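Local coordinates for protein malate dehydrogenase (Pyrococcus horikoshii, PDB 1V9N) that catalyses the reversible NAD-dependent oxidation of (S)-malate to oxaloacetate as a homodimer, and holds NADPH in this crystal, at residues 2-7 against 50-55; 43-48 against 336-341; 316-321 against 326-331. All blocks are in the same frame, centred on the assembly; numbering follows the deposited sequence.

Overall arrangement
Taken from the N terminus, this chain illustrates how a cofactor site can be assembled from distant stretches of sequence. Contact 1 closes first, folding the N-terminal loop 2-7 back onto loop 50-55 beyond helix 34-49. Contact 2 opens inside that loop, at 43-48, and reaches forward to strand 338-341, so the two cross; Val52 N probably bonds to Ala47 O where they meet. Contact 3 follows the close of contact 1 and is nested within the long excursion that contact 2 closes, tying loop 316-321 to helix 324-336. Contacts 1 and 3 both touch NADPH, whereas contact 2 joins helix 34-49 to the small antiparallel sheet of strands 11-14 and 338-341.

Contact 1: 2-7 against 50-55; sequences FEKGYV and RGVESH. With NDP (NADPH dihydro-nicotinamide-adenine-dinucleotide phosphate), chain B.
Lys4 crosses from the N-terminal loop to Arg50, and these two basic side chains, from remote parts of the chain, converge on one phosphate. Lys4 NZ donates to Arg50 O at 2.9 Å, approaching tilted 24° from the carbonyl plane, and to the 2'-phosphate of NADPH, where NZ lies 2.8 Å from O3X. A bend at chi3 (59°) in an otherwise extended chain turns NZ between these two acceptors. Arg50 attends to a different phosphate oxygen, O2X, which lies at the in-plane edge of its guanidinium; the NH2 bond there is nearly straight at 167°, while NH2 also donates to Gly323 O. A water completes the cluster, accepting from Arg50 NE at 2.7 Å, donating to O2X and taking a weak bond from Lys4 NZ. Without the ammonium, as with an alanine here, O3X and the Arg50 carbonyl would probably lose their shared donor, and the phosphate one of its charged partners.

Packing is tight where the end of Lys4 lies on the Arg50 carbonyl, CD coming within 3.0 Å of Arg50 O. Gly51, which ends the preceding helix in a Schellman motif with positive phi, passes close enough to Lys4 CB to leave little room for a side chain. Val52 turns CG1 to the nicotinamide ribose, 3.7 Å from C4D, and the ribose oxygen O4D lies over one face of His55. The other side is loose: Gly5 is exposed with room for a side chain, and the exposed Tyr6 points away from loop 50-55.

The N-terminal loop touches two further elements: Lys4 N bonds to Thr329 OG1 of helix 324-336, and Glu3 packs on Pro339 of strand 338-341, while loop 50-55 leads from helix 34-49 toward helix 60-69.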
loop_
_atom_site.group_PDB
_atom_site.type_symbol
_atom_site.label_atom_id
_atom_site.label_comp_id
_atom_site.label_asym_id
_atom_site.label_seq_id
_atom_site.Cartn_x
_atom_site.Cartn_y
_atom_site.Cartn_z
ATOM N N PHE A 2 -20.785 -16.860 13.456
ATOM C CA PHE A 2 -20.410 -16.210 12.207
ATOM C C PHE A 2 -19.317 -16.986 11.480
ATOM O O PHE A 2 -18.427 -17.563 12.102
ATOM C CB PHE A 2 -19.933 -14.775 12.464
ATOM C CG PHE A 2 -19.448 -14.076 11.226
ATOM C CD1 PHE A 2 -18.139 -14.248 10.780
ATOM C CD2 PHE A 2 -20.313 -13.287 10.475
ATOM C CE1 PHE A 2 -17.702 -13.650 9.604
ATOM C CE2 PHE A 2 -19.886 -12.684 9.296
ATOM C CZ PHE A 2 -18.575 -12.867 8.859
ATOM N N GLU A 3 -19.398 -16.992 10.155
ATOM C CA GLU A 3 -18.420 -17.675 9.326
ATOM C C GLU A 3 -18.328 -16.957 7.976
ATOM O O GLU A 3 -19.340 -16.734 7.307
ATOM C CB GLU A 3 -18.832 -19.131 9.129
ATOM C CG GLU A 3 -17.901 -20.155 9.747
ATOM C CD GLU A 3 -18.074 -21.517 9.092
ATOM O OE1 GLU A 3 -18.862 -21.589 8.125
ATOM O OE2 GLU A 3 -17.434 -22.499 9.532
ATOM N N LYS A 4 -17.104 -16.604 7.588
ATOM C CA LYS A 4 -16.840 -15.879 6.344
ATOM C C LYS A 4 -17.356 -16.475 5.040
ATOM O O LYS A 4 -17.885 -15.753 4.193
ATOM C CB LYS A 4 -15.334 -15.621 6.202
ATOM C CG LYS A 4 -14.826 -14.441 7.016
ATOM C CD LYS A 4 -13.312 -14.333 6.968
ATOM C CE LYS A 4 -12.796 -14.160 5.552
ATOM N NZ LYS A 4 -11.311 -14.037 5.534
ATOM N N GLY A 5 -17.190 -17.777 4.860
ATOM C CA GLY A 5 -17.647 -18.386 3.627
ATOM C C GLY A 5 -18.978 -19.092 3.772
ATOM O O GLY A 5 -19.588 -19.073 4.841
ATOM N N TYR A 6 -19.438 -19.708 2.690
ATOM C CA TYR A 6 -20.695 -20.441 2.717
ATOM C C TYR A 6 -20.407 -21.931 2.777
ATOM O O TYR A 6 -19.819 -22.499 1.856
ATOM C CB TYR A 6 -21.541 -20.122 1.480
ATOM C CG TYR A 6 -22.836 -20.909 1.404
ATOM C CD1 TYR A 6 -22.837 -22.259 1.040
ATOM C CD2 TYR A 6 -24.059 -20.311 1.714
ATOM C CE1 TYR A 6 -24.022 -22.993 0.987
ATOM C CE2 TYR A 6 -25.252 -21.038 1.664
ATOM C CZ TYR A 6 -25.224 -22.378 1.301
ATOM O OH TYR A 6 -26.395 -23.106 1.254
ATOM N N VAL A 7 -20.821 -22.557 3.871
ATOM C CA VAL A 7 -20.624 -23.984 4.062
ATOM C C VAL A 7 -21.974 -24.698 4.005
ATOM O O VAL A 7 -22.939 -24.275 4.643
ATOM C CB VAL A 7 -19.950 -24.275 5.420
ATOM C CG1 VAL A 7 -20.757 -23.656 6.549
ATOM C CG2 VAL A 7 -19.820 -25.772 5.624
ATOM N N ARG A 50 -9.361 -18.809 9.238
ATOM C CA ARG A 50 -9.807 -17.458 8.918
ATOM C C ARG A 50 -10.717 -17.417 7.697
ATOM O O ARG A 50 -11.167 -16.348 7.283
ATOM C CB ARG A 50 -8.605 -16.535 8.687
ATOM C CG ARG A 50 -7.695 -16.348 9.897
ATOM C CD ARG A 50 -6.693 -15.209 9.644
ATOM N NE ARG A 50 -7.367 -13.912 9.574
ATOM C CZ ARG A 50 -7.764 -13.221 10.641
ATOM N NH1 ARG A 50 -7.538 -13.695 11.854
ATOM N NH2 ARG A 50 -8.424 -12.079 10.495
ATOM N N GLY A 51 -10.977 -18.580 7.109
ATOM C CA GLY A 51 -11.850 -18.630 5.951
ATOM C C GLY A 51 -11.190 -18.348 4.619
ATOM O O GLY A 51 -11.859 -17.937 3.668
ATOM N N VAL A 52 -9.881 -18.557 4.533
ATOM C CA VAL A 52 -9.170 -18.328 3.280
ATOM C C VAL A 52 -8.861 -19.688 2.654
ATOM O O VAL A 52 -7.705 -20.121 2.614
ATOM C CB VAL A 52 -7.842 -17.558 3.505
ATOM C CG1 VAL A 52 -7.249 -17.147 2.166
ATOM C CG2 VAL A 52 -8.080 -16.334 4.379
ATOM N N GLU A 53 -9.909 -20.355 2.172
ATOM C CA GLU A 53 -9.785 -21.675 1.557
ATOM C C GLU A 53 -8.672 -21.757 0.523
ATOM O O GLU A 53 -7.884 -22.700 0.524
ATOM C CB GLU A 53 -11.104 -22.081 0.891
ATOM C CG GLU A 53 -12.247 -22.346 1.852
ATOM C CD GLU A 53 -13.494 -22.838 1.140
ATOM O OE1 GLU A 53 -14.066 -22.071 0.337
ATOM O OE2 GLU A 53 -13.898 -23.995 1.380
ATOM N N SER A 54 -8.616 -20.768 -0.360
ATOM C CA SER A 54 -7.606 -20.731 -1.411
ATOM C C SER A 54 -6.160 -20.910 -0.932
ATOM O O SER A 54 -5.318 -21.411 -1.679
ATOM C CB SER A 54 -7.732 -19.425 -2.203
ATOM O OG SER A 54 -7.812 -18.300 -1.345
ATOM N N HIS A 55 -5.870 -20.521 0.307
ATOM C CA HIS A 55 -4.507 -20.651 0.824
ATOM C C HIS A 55 -4.334 -21.616 1.991
ATOM O O HIS A 55 -3.312 -21.591 2.673
ATOM C CB HIS A 55 -3.963 -19.269 1.204
ATOM C CG HIS A 55 -3.726 -18.381 0.023
ATOM N ND1 HIS A 55 -4.753 -17.846 -0.725
ATOM C CD2 HIS A 55 -2.580 -18.012 -0.595
ATOM C CE1 HIS A 55 -4.251 -17.190 -1.757
ATOM N NE2 HIS A 55 -2.935 -17.277 -1.702
HETATM P PA NDP B . -10.257 -10.336 1.081
HETATM O O1A NDP B . -10.805 -11.567 1.598
HETATM O O2A NDP B . -10.967 -9.477 0.071
HETATM O O5B NDP B . -9.864 -9.412 2.379
HETATM C C5B NDP B . -9.258 -8.116 2.221
HETATM C C4B NDP B . -9.017 -7.597 3.651
HETATM O O4B NDP B . -10.178 -6.801 3.948
HETATM C C3B NDP B . -8.899 -8.596 4.768
HETATM O O3B NDP B . -7.889 -8.106 5.701
HETATM C C2B NDP B . -10.232 -8.673 5.423
HETATM O O2B NDP B . -10.278 -9.106 6.794
HETATM C C1B NDP B . -10.754 -7.295 5.157
HETATM N N9A NDP B . -12.225 -7.204 4.951
HETATM C C8A NDP B . -13.102 -8.101 4.277
HETATM N N7A NDP B . -14.337 -7.652 4.290
HETATM C C5A NDP B . -14.313 -6.464 4.962
HETATM C C6A NDP B . -15.294 -5.482 5.314
HETATM N N6A NDP B . -16.572 -5.651 4.956
HETATM N N1A NDP B . -14.920 -4.359 6.019
HETATM C C2A NDP B . -13.611 -4.174 6.387
HETATM N N3A NDP B . -12.614 -5.036 6.100
HETATM C C4A NDP B . -13.031 -6.172 5.379
HETATM O O3 NDP B . -8.796 -10.494 0.524
HETATM P PN NDP B . -8.047 -11.243 -0.657
HETATM O O1N NDP B . -7.435 -10.185 -1.454
HETATM O O2N NDP B . -9.145 -12.052 -1.289
HETATM O O5D NDP B . -7.003 -12.125 0.157
HETATM C C5D NDP B . -6.749 -13.526 -0.148
HETATM C C4D NDP B . -5.659 -14.114 0.828
HETATM O O4D NDP B . -4.680 -14.731 0.013
HETATM C C3D NDP B . -4.881 -13.103 1.708
HETATM O O3D NDP B . -4.747 -13.668 3.019
HETATM C C2D NDP B . -3.557 -12.880 0.996
HETATM O O2D NDP B . -2.533 -12.527 1.902
HETATM C C1D NDP B . -3.364 -14.249 0.292
HETATM N N1N NDP B . -2.601 -14.176 -0.983
HETATM C C2N NDP B . -1.340 -14.833 -1.003
HETATM C C3N NDP B . -0.591 -14.776 -2.250
HETATM C C7N NDP B . 0.712 -15.443 -2.339
HETATM O O7N NDP B . 1.404 -15.444 -3.364
HETATM N N7N NDP B . 1.223 -16.101 -1.262
HETATM C C4N NDP B . -1.166 -14.078 -3.356
HETATM C C5N NDP B . -2.397 -13.438 -3.311
HETATM C C6N NDP B . -3.125 -13.488 -2.125
HETATM P P2B NDP B . -10.654 -10.529 7.291
HETATM O O1X NDP B . -11.501 -10.235 8.458
HETATM O O2X NDP B . -9.419 -11.275 7.684
HETATM O O3X NDP B . -11.418 -11.272 6.200
HETATM O O HOH W 1 -8.418 -13.732 7.084
#

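Contact 2: 43-48 against 336-341; sequences NLVMAD and LGIPIY
Asp48 N donates to Leu44 O at 3.2 Å, a helical bond in the turn from which the Asp48 side chain points toward Ile338. Although acidic, this residue serves the hydrophobic interface with its methylene alone. Asp48 CB lies 3.8 Å from Ile338 CG2, whereas its carboxylate is engaged with another part of the chain: OD2 accepts from Val57 N in the loop beyond helix 34-49. The same OD2 comes within 3.2 Å of Leu44 O, an approach of two acceptors rather than a bond.

Ile338 divides its two branches between residues one helical turn apart. With CG1 beside the backbone N (chi1 -57°) and the chain extended at chi2, CD1 is carried forward to Val45, while CG2 stays closer to the strand and takes Asp48. Val45 CG1 meets Ile338 CD1 at 4.1 Å, the two side chains crossing at about a right angle.

Strand 338-341, which follows helix 324-336 and leads into helix 342-355, pairs with strand 11-14 through backbone bonds of Ile338 with Val14 and Ile340 with Ile12. From helix 16-29, Leu19 touches both Asp48 and Ile340, and Ile23 touches Val45. All three residues that meet across the segments, Val45, Asp48 and Ile338, are buried.

Only carbon atoms make the contacts across the two segments, so the helix and strand are joined here by buried apolar contact. The carboxylate oxygen OD2 has its donor in the Val57 amide, which leaves the methylene of Asp48 to face the isoleucine.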
loop_
_atom_site.group_PDB
_atom_site.type_symbol
_atom_site.label_atom_id
_atom_site.label_comp_id
_atom_site.label_asym_id
_atom_site.label_seq_id
_atom_site.Cartn_x
_atom_site.Cartn_y
_atom_site.Cartn_z
ATOM N N ASN A 43 0.641 -22.091 9.480
ATOM C CA ASN A 43 0.293 -21.124 8.447
ATOM C C ASN A 43 -0.908 -21.559 7.603
ATOM O O ASN A 43 -1.821 -20.766 7.354
ATOM C CB ASN A 43 1.519 -20.868 7.552
ATOM C CG ASN A 43 1.182 -20.100 6.296
ATOM O OD1 ASN A 43 0.694 -20.672 5.324
ATOM N ND2 ASN A 43 1.444 -18.793 6.303
ATOM N N LEU A 44 -0.915 -22.814 7.167
ATOM C CA LEU A 44 -2.016 -23.311 6.350
ATOM C C LEU A 44 -3.310 -23.435 7.153
ATOM O O LEU A 44 -4.389 -23.149 6.641
ATOM C CB LEU A 44 -1.659 -24.671 5.730
ATOM C CG LEU A 44 -0.508 -24.689 4.717
ATOM C CD1 LEU A 44 -0.331 -26.104 4.160
ATOM C CD2 LEU A 44 -0.810 -23.718 3.587
ATOM N N VAL A 45 -3.200 -23.864 8.407
ATOM C CA VAL A 45 -4.376 -24.018 9.257
ATOM C C VAL A 45 -4.977 -22.661 9.588
ATOM O O VAL A 45 -6.199 -22.516 9.645
ATOM C CB VAL A 45 -4.032 -24.776 10.566
ATOM C CG1 VAL A 45 -5.239 -24.789 11.505
ATOM C CG2 VAL A 45 -3.626 -26.211 10.236
HETATM N N MSE A 46 -4.126 -21.660 9.798
HETATM C CA MSE A 46 -4.635 -20.330 10.098
HETATM C C MSE A 46 -5.485 -19.845 8.930
HETATM O O MSE A 46 -6.536 -19.235 9.133
HETATM C CB MSE A 46 -3.494 -19.338 10.346
HETATM C CG MSE A 46 -4.006 -17.920 10.614
HETATM SE SE MSE A 46 -2.619 -16.619 10.927
HETATM C CE MSE A 46 -2.157 -17.135 12.721
ATOM N N ALA A 47 -5.029 -20.116 7.708
ATOM C CA ALA A 47 -5.760 -19.712 6.512
ATOM C C ALA A 47 -7.139 -20.372 6.471
ATOM O O ALA A 47 -8.137 -19.729 6.146
ATOM C CB ALA A 47 -4.970 -20.086 5.258
ATOM N N ASP A 48 -7.191 -21.662 6.784
ATOM C CA ASP A 48 -8.464 -22.374 6.786
ATOM C C ASP A 48 -9.376 -21.829 7.891
ATOM O O ASP A 48 -10.568 -21.628 7.671
ATOM C CB ASP A 48 -8.237 -23.876 6.975
ATOM C CG ASP A 48 -7.680 -24.542 5.724
ATOM O OD1 ASP A 48 -8.287 -24.379 4.641
ATOM O OD2 ASP A 48 -6.640 -25.228 5.824
ATOM N N LEU A 336 -16.372 -25.411 16.557
ATOM C CA LEU A 336 -17.344 -26.018 15.658
ATOM C C LEU A 336 -16.610 -26.906 14.653
ATOM O O LEU A 336 -17.199 -27.804 14.047
ATOM C CB LEU A 336 -18.122 -24.916 14.936
ATOM C CG LEU A 336 -19.500 -25.231 14.348
ATOM C CD1 LEU A 336 -20.187 -23.933 13.959
ATOM C CD2 LEU A 336 -19.364 -26.150 13.150
ATOM N N GLY A 337 -15.314 -26.651 14.487
ATOM C CA GLY A 337 -14.518 -27.431 13.559
ATOM C C GLY A 337 -14.297 -26.724 12.236
ATOM O O GLY A 337 -15.095 -25.877 11.836
ATOM N N ILE A 338 -13.212 -27.076 11.551
ATOM C CA ILE A 338 -12.884 -26.464 10.267
ATOM C C ILE A 338 -13.577 -27.179 9.114
ATOM O O ILE A 338 -13.371 -28.369 8.902
ATOM C CB ILE A 338 -11.363 -26.505 10.000
ATOM C CG1 ILE A 338 -10.615 -25.818 11.142
ATOM C CG2 ILE A 338 -11.053 -25.843 8.661
ATOM C CD1 ILE A 338 -9.112 -25.926 11.042
ATOM N N PRO A 339 -14.405 -26.455 8.348
ATOM C CA PRO A 339 -15.120 -27.039 7.213
ATOM C C PRO A 339 -14.233 -27.210 5.987
ATOM O O PRO A 339 -13.704 -26.238 5.451
ATOM C CB PRO A 339 -16.244 -26.041 6.972
ATOM C CG PRO A 339 -15.590 -24.743 7.308
ATOM C CD PRO A 339 -14.850 -25.070 8.586
ATOM N N ILE A 340 -14.074 -28.454 5.550
ATOM C CA ILE A 340 -13.260 -28.758 4.381
ATOM C C ILE A 340 -14.140 -29.340 3.283
ATOM O O ILE A 340 -14.870 -30.304 3.507
ATOM C CB ILE A 340 -12.148 -29.775 4.721
ATOM C CG1 ILE A 340 -11.240 -29.202 5.813
ATOM C CG2 ILE A 340 -11.341 -30.103 3.471
ATOM C CD1 ILE A 340 -10.114 -30.124 6.224
ATOM N N TYR A 341 -14.067 -28.744 2.099
ATOM C CA TYR A 341 -14.854 -29.185 0.958
ATOM C C TYR A 341 -14.732 -30.697 0.765
ATOM O O TYR A 341 -13.794 -31.323 1.262
ATOM C CB TYR A 341 -14.384 -28.444 -0.296
ATOM C CG TYR A 341 -15.270 -28.621 -1.509
ATOM C CD1 TYR A 341 -16.625 -28.289 -1.462
ATOM C CD2 TYR A 341 -14.748 -29.090 -2.713
ATOM C CE1 TYR A 341 -17.438 -28.419 -2.588
ATOM C CE2 TYR A 341 -15.550 -29.223 -3.844
ATOM C CZ TYR A 341 -16.894 -28.885 -3.775
ATOM O OH TYR A 341 -17.686 -29.014 -4.893
#

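Contact 3: 316-321 against 326-331; sequences FERIWI and GFLTME. With NDP (NADPH dihydro-nicotinamide-adenine-dinucleotide phosphate), chain B.
An extended Arg318 chain, CG anti to the backbone N (chi1 167°), and a Trp320 indole turned nearly perpendicular to its CA-CB-CG plane (chi2 87°) converge on Leu328. The setting is a loop-to-helix junction in the LDH2/MDH2 fold, where loop 316-321 folds against the first turns of helix 324-336 and the cofactor's adenosine end lies beside both. Leu328 brings its CD2 methyl to the indole edge, in the ring plane and 3.6 Å from Trp320 CZ3. The same methyl lies 4.0 Å from Arg318 NH2. Within the loop, the arginine's flat end lies against the indole, Trp320 CZ3 standing 3.3 Å above the centre of the Arg318 guanidinium. A salt bridge from NH2 to Glu324 probably limits how far that group can turn.

Trp320 also touches NADPH through its CB, 3.6 Å from adenine N1A. Its carbonyl O accepts a hydrogen bond from the hydroxyl of Tyr246 of the second subunit, so the loop meets the dimer partner as well. At the start of the helix, Gly326 N donates to the 2'-phosphate oxygen O1X at 2.8 Å, with a nearly straight N-H...O angle of 167°.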
loop_
_atom_site.group_PDB
_atom_site.type_symbol
_atom_site.label_atom_id
_atom_site.label_comp_id
_atom_site.label_asym_id
_atom_site.label_seq_id
_atom_site.Cartn_x
_atom_site.Cartn_y
_atom_site.Cartn_z
ATOM N N PHE A 316 -26.473 -2.151 4.323
ATOM C CA PHE A 316 -25.483 -2.825 5.153
ATOM C C PHE A 316 -25.857 -3.091 6.606
ATOM O O PHE A 316 -26.578 -2.327 7.210
ATOM C CB PHE A 316 -24.171 -2.033 5.037
ATOM C CG PHE A 316 -23.543 -2.153 3.676
ATOM C CD1 PHE A 316 -23.236 -3.420 3.200
ATOM C CD2 PHE A 316 -23.157 -1.047 2.918
ATOM C CE1 PHE A 316 -22.540 -3.598 2.023
ATOM C CE2 PHE A 316 -22.444 -1.222 1.710
ATOM C CZ PHE A 316 -22.134 -2.510 1.276
ATOM N N GLU A 317 -25.381 -4.171 7.194
ATOM C CA GLU A 317 -25.784 -4.460 8.566
ATOM C C GLU A 317 -24.769 -3.910 9.534
ATOM O O GLU A 317 -25.073 -3.394 10.632
ATOM C CB GLU A 317 -25.863 -5.984 8.706
ATOM C CG GLU A 317 -25.317 -6.670 9.941
ATOM C CD GLU A 317 -25.977 -6.171 11.190
ATOM O OE1 GLU A 317 -27.116 -5.668 11.084
ATOM O OE2 GLU A 317 -25.362 -6.292 12.271
ATOM N N ARG A 318 -23.531 -3.992 9.084
ATOM C CA ARG A 318 -22.455 -3.681 9.989
ATOM C C ARG A 318 -21.247 -3.168 9.259
ATOM O O ARG A 318 -21.057 -3.459 8.085
ATOM C CB ARG A 318 -22.215 -5.012 10.690
ATOM C CG ARG A 318 -21.002 -5.162 11.480
ATOM C CD ARG A 318 -21.002 -6.597 11.943
ATOM N NE ARG A 318 -19.979 -6.788 12.951
ATOM C CZ ARG A 318 -19.877 -7.870 13.710
ATOM N NH1 ARG A 318 -20.743 -8.859 13.567
ATOM N NH2 ARG A 318 -18.912 -7.964 14.616
ATOM N N ILE A 319 -20.455 -2.379 9.961
ATOM C CA ILE A 319 -19.211 -1.859 9.408
ATOM C C ILE A 319 -18.151 -2.689 10.118
ATOM O O ILE A 319 -18.064 -2.673 11.347
ATOM C CB ILE A 319 -19.010 -0.364 9.745
ATOM C CG1 ILE A 319 -20.053 0.478 9.003
ATOM C CG2 ILE A 319 -17.601 0.068 9.361
ATOM C CD1 ILE A 319 -20.031 1.952 9.356
ATOM N N TRP A 320 -17.390 -3.458 9.352
ATOM C CA TRP A 320 -16.345 -4.299 9.933
ATOM C C TRP A 320 -14.999 -3.583 9.926
ATOM O O TRP A 320 -14.813 -2.593 9.214
ATOM C CB TRP A 320 -16.171 -5.595 9.134
ATOM C CG TRP A 320 -17.387 -6.458 9.019
ATOM C CD1 TRP A 320 -18.371 -6.372 8.076
ATOM C CD2 TRP A 320 -17.731 -7.565 9.862
ATOM N NE1 TRP A 320 -19.304 -7.360 8.277
ATOM C CE2 TRP A 320 -18.938 -8.104 9.367
ATOM C CE3 TRP A 320 -17.138 -8.149 10.988
ATOM C CZ2 TRP A 320 -19.562 -9.208 9.959
ATOM C CZ3 TRP A 320 -17.761 -9.248 11.578
ATOM C CH2 TRP A 320 -18.964 -9.764 11.060
ATOM N N ILE A 321 -14.069 -4.093 10.726
ATOM C CA ILE A 321 -12.714 -3.563 10.771
ATOM C C ILE A 321 -11.890 -4.708 10.189
ATOM O O ILE A 321 -12.218 -5.878 10.386
ATOM C CB ILE A 321 -12.242 -3.245 12.215
ATOM C CG1 ILE A 321 -10.892 -2.524 12.169
ATOM C CG2 ILE A 321 -12.100 -4.524 13.024
ATOM C CD1 ILE A 321 -10.927 -1.222 11.396
ATOM N N GLY A 326 -12.322 -12.524 9.876
ATOM C CA GLY A 326 -11.414 -13.649 10.022
ATOM C C GLY A 326 -11.295 -14.182 11.438
ATOM O O GLY A 326 -11.328 -15.396 11.651
ATOM N N PHE A 327 -11.144 -13.286 12.409
ATOM C CA PHE A 327 -11.020 -13.699 13.799
ATOM C C PHE A 327 -12.300 -14.356 14.306
ATOM O O PHE A 327 -12.246 -15.305 15.090
ATOM C CB PHE A 327 -10.649 -12.507 14.683
ATOM C CG PHE A 327 -9.171 -12.215 14.714
ATOM C CD1 PHE A 327 -8.264 -13.195 15.113
ATOM C CD2 PHE A 327 -8.686 -10.962 14.352
ATOM C CE1 PHE A 327 -6.894 -12.933 15.151
ATOM C CE2 PHE A 327 -7.319 -10.688 14.386
ATOM C CZ PHE A 327 -6.422 -11.673 14.786
ATOM N N LEU A 328 -13.445 -13.849 13.855
ATOM C CA LEU A 328 -14.737 -14.407 14.246
ATOM C C LEU A 328 -14.905 -15.777 13.597
ATOM O O LEU A 328 -15.344 -16.733 14.238
ATOM C CB LEU A 328 -15.877 -13.484 13.806
ATOM C CG LEU A 328 -16.457 -12.561 14.881
ATOM C CD1 LEU A 328 -15.353 -11.753 15.529
ATOM C CD2 LEU A 328 -17.499 -11.649 14.249
ATOM N N THR A 329 -14.558 -15.862 12.318
ATOM C CA THR A 329 -14.645 -17.122 11.595
ATOM C C THR A 329 -13.775 -18.156 12.304
ATOM O O THR A 329 -14.180 -19.304 12.482
ATOM C CB THR A 329 -14.157 -16.968 10.153
ATOM O OG1 THR A 329 -15.010 -16.049 9.459
ATOM C CG2 THR A 329 -14.176 -18.314 9.437
HETATM N N MSE A 330 -12.581 -17.738 12.714
HETATM C CA MSE A 330 -11.663 -18.624 13.417
HETATM C C MSE A 330 -12.305 -19.109 14.712
HETATM O O MSE A 330 -12.398 -20.311 14.960
HETATM C CB MSE A 330 -10.355 -17.893 13.735
HETATM C CG MSE A 330 -9.438 -18.642 14.694
HETATM SE SE MSE A 330 -7.732 -17.765 15.011
HETATM C CE MSE A 330 -7.573 -16.995 16.746
ATOM N N GLU A 331 -12.743 -18.159 15.533
ATOM C CA GLU A 331 -13.374 -18.456 16.813
ATOM C C GLU A 331 -14.431 -19.547 16.652
ATOM O O GLU A 331 -14.497 -20.493 17.438
ATOM C CB GLU A 331 -14.012 -17.182 17.374
ATOM C CG GLU A 331 -14.498 -17.288 18.808
ATOM C CD GLU A 331 -15.170 -16.011 19.280
ATOM O OE1 GLU A 331 -16.257 -15.683 18.755
ATOM O OE2 GLU A 331 -14.609 -15.331 20.166
HETATM P PA NDP B . -10.257 -10.336 1.081
HETATM O O1A NDP B . -10.805 -11.567 1.598
HETATM O O2A NDP B . -10.967 -9.477 0.071
HETATM O O5B NDP B . -9.864 -9.412 2.379
HETATM C C5B NDP B . -9.258 -8.116 2.221
HETATM C C4B NDP B . -9.017 -7.597 3.651
HETATM O O4B NDP B . -10.178 -6.801 3.948
HETATM C C3B NDP B . -8.899 -8.596 4.768
HETATM O O3B NDP B . -7.889 -8.106 5.701
HETATM C C2B NDP B . -10.232 -8.673 5.423
HETATM O O2B NDP B . -10.278 -9.106 6.794
HETATM C C1B NDP B . -10.754 -7.295 5.157
HETATM N N9A NDP B . -12.225 -7.204 4.951
HETATM C C8A NDP B . -13.102 -8.101 4.277
HETATM N N7A NDP B . -14.337 -7.652 4.290
HETATM C C5A NDP B . -14.313 -6.464 4.962
HETATM C C6A NDP B . -15.294 -5.482 5.314
HETATM N N6A NDP B . -16.572 -5.651 4.956
HETATM N N1A NDP B . -14.920 -4.359 6.019
HETATM C C2A NDP B . -13.611 -4.174 6.387
HETATM N N3A NDP B . -12.614 -5.036 6.100
HETATM C C4A NDP B . -13.031 -6.172 5.379
HETATM O O3 NDP B . -8.796 -10.494 0.524
HETATM P PN NDP B . -8.047 -11.243 -0.657
HETATM O O1N NDP B . -7.435 -10.185 -1.454
HETATM O O2N NDP B . -9.145 -12.052 -1.289
HETATM O O5D NDP B . -7.003 -12.125 0.157
HETATM C C5D NDP B . -6.749 -13.526 -0.148
HETATM C C4D NDP B . -5.659 -14.114 0.828
HETATM O O4D NDP B . -4.680 -14.731 0.013
HETATM C C3D NDP B . -4.881 -13.103 1.708
HETATM O O3D NDP B . -4.747 -13.668 3.019
HETATM C C2D NDP B . -3.557 -12.880 0.996
HETATM O O2D NDP B . -2.533 -12.527 1.902
HETATM C C1D NDP B . -3.364 -14.249 0.292
HETATM N N1N NDP B . -2.601 -14.176 -0.983
HETATM C C2N NDP B . -1.340 -14.833 -1.003
HETATM C C3N NDP B . -0.591 -14.776 -2.250
HETATM C C7N NDP B . 0.712 -15.443 -2.339
HETATM O O7N NDP B . 1.404 -15.444 -3.364
HETATM N N7N NDP B . 1.223 -16.101 -1.262
HETATM C C4N NDP B . -1.166 -14.078 -3.356
HETATM C C5N NDP B . -2.397 -13.438 -3.311
HETATM C C6N NDP B . -3.125 -13.488 -2.125
HETATM P P2B NDP B . -10.654 -10.529 7.291
HETATM O O1X NDP B . -11.501 -10.235 8.458
HETATM O O2X NDP B . -9.419 -11.275 7.684
HETATM O O3X NDP B . -11.418 -11.272 6.200
#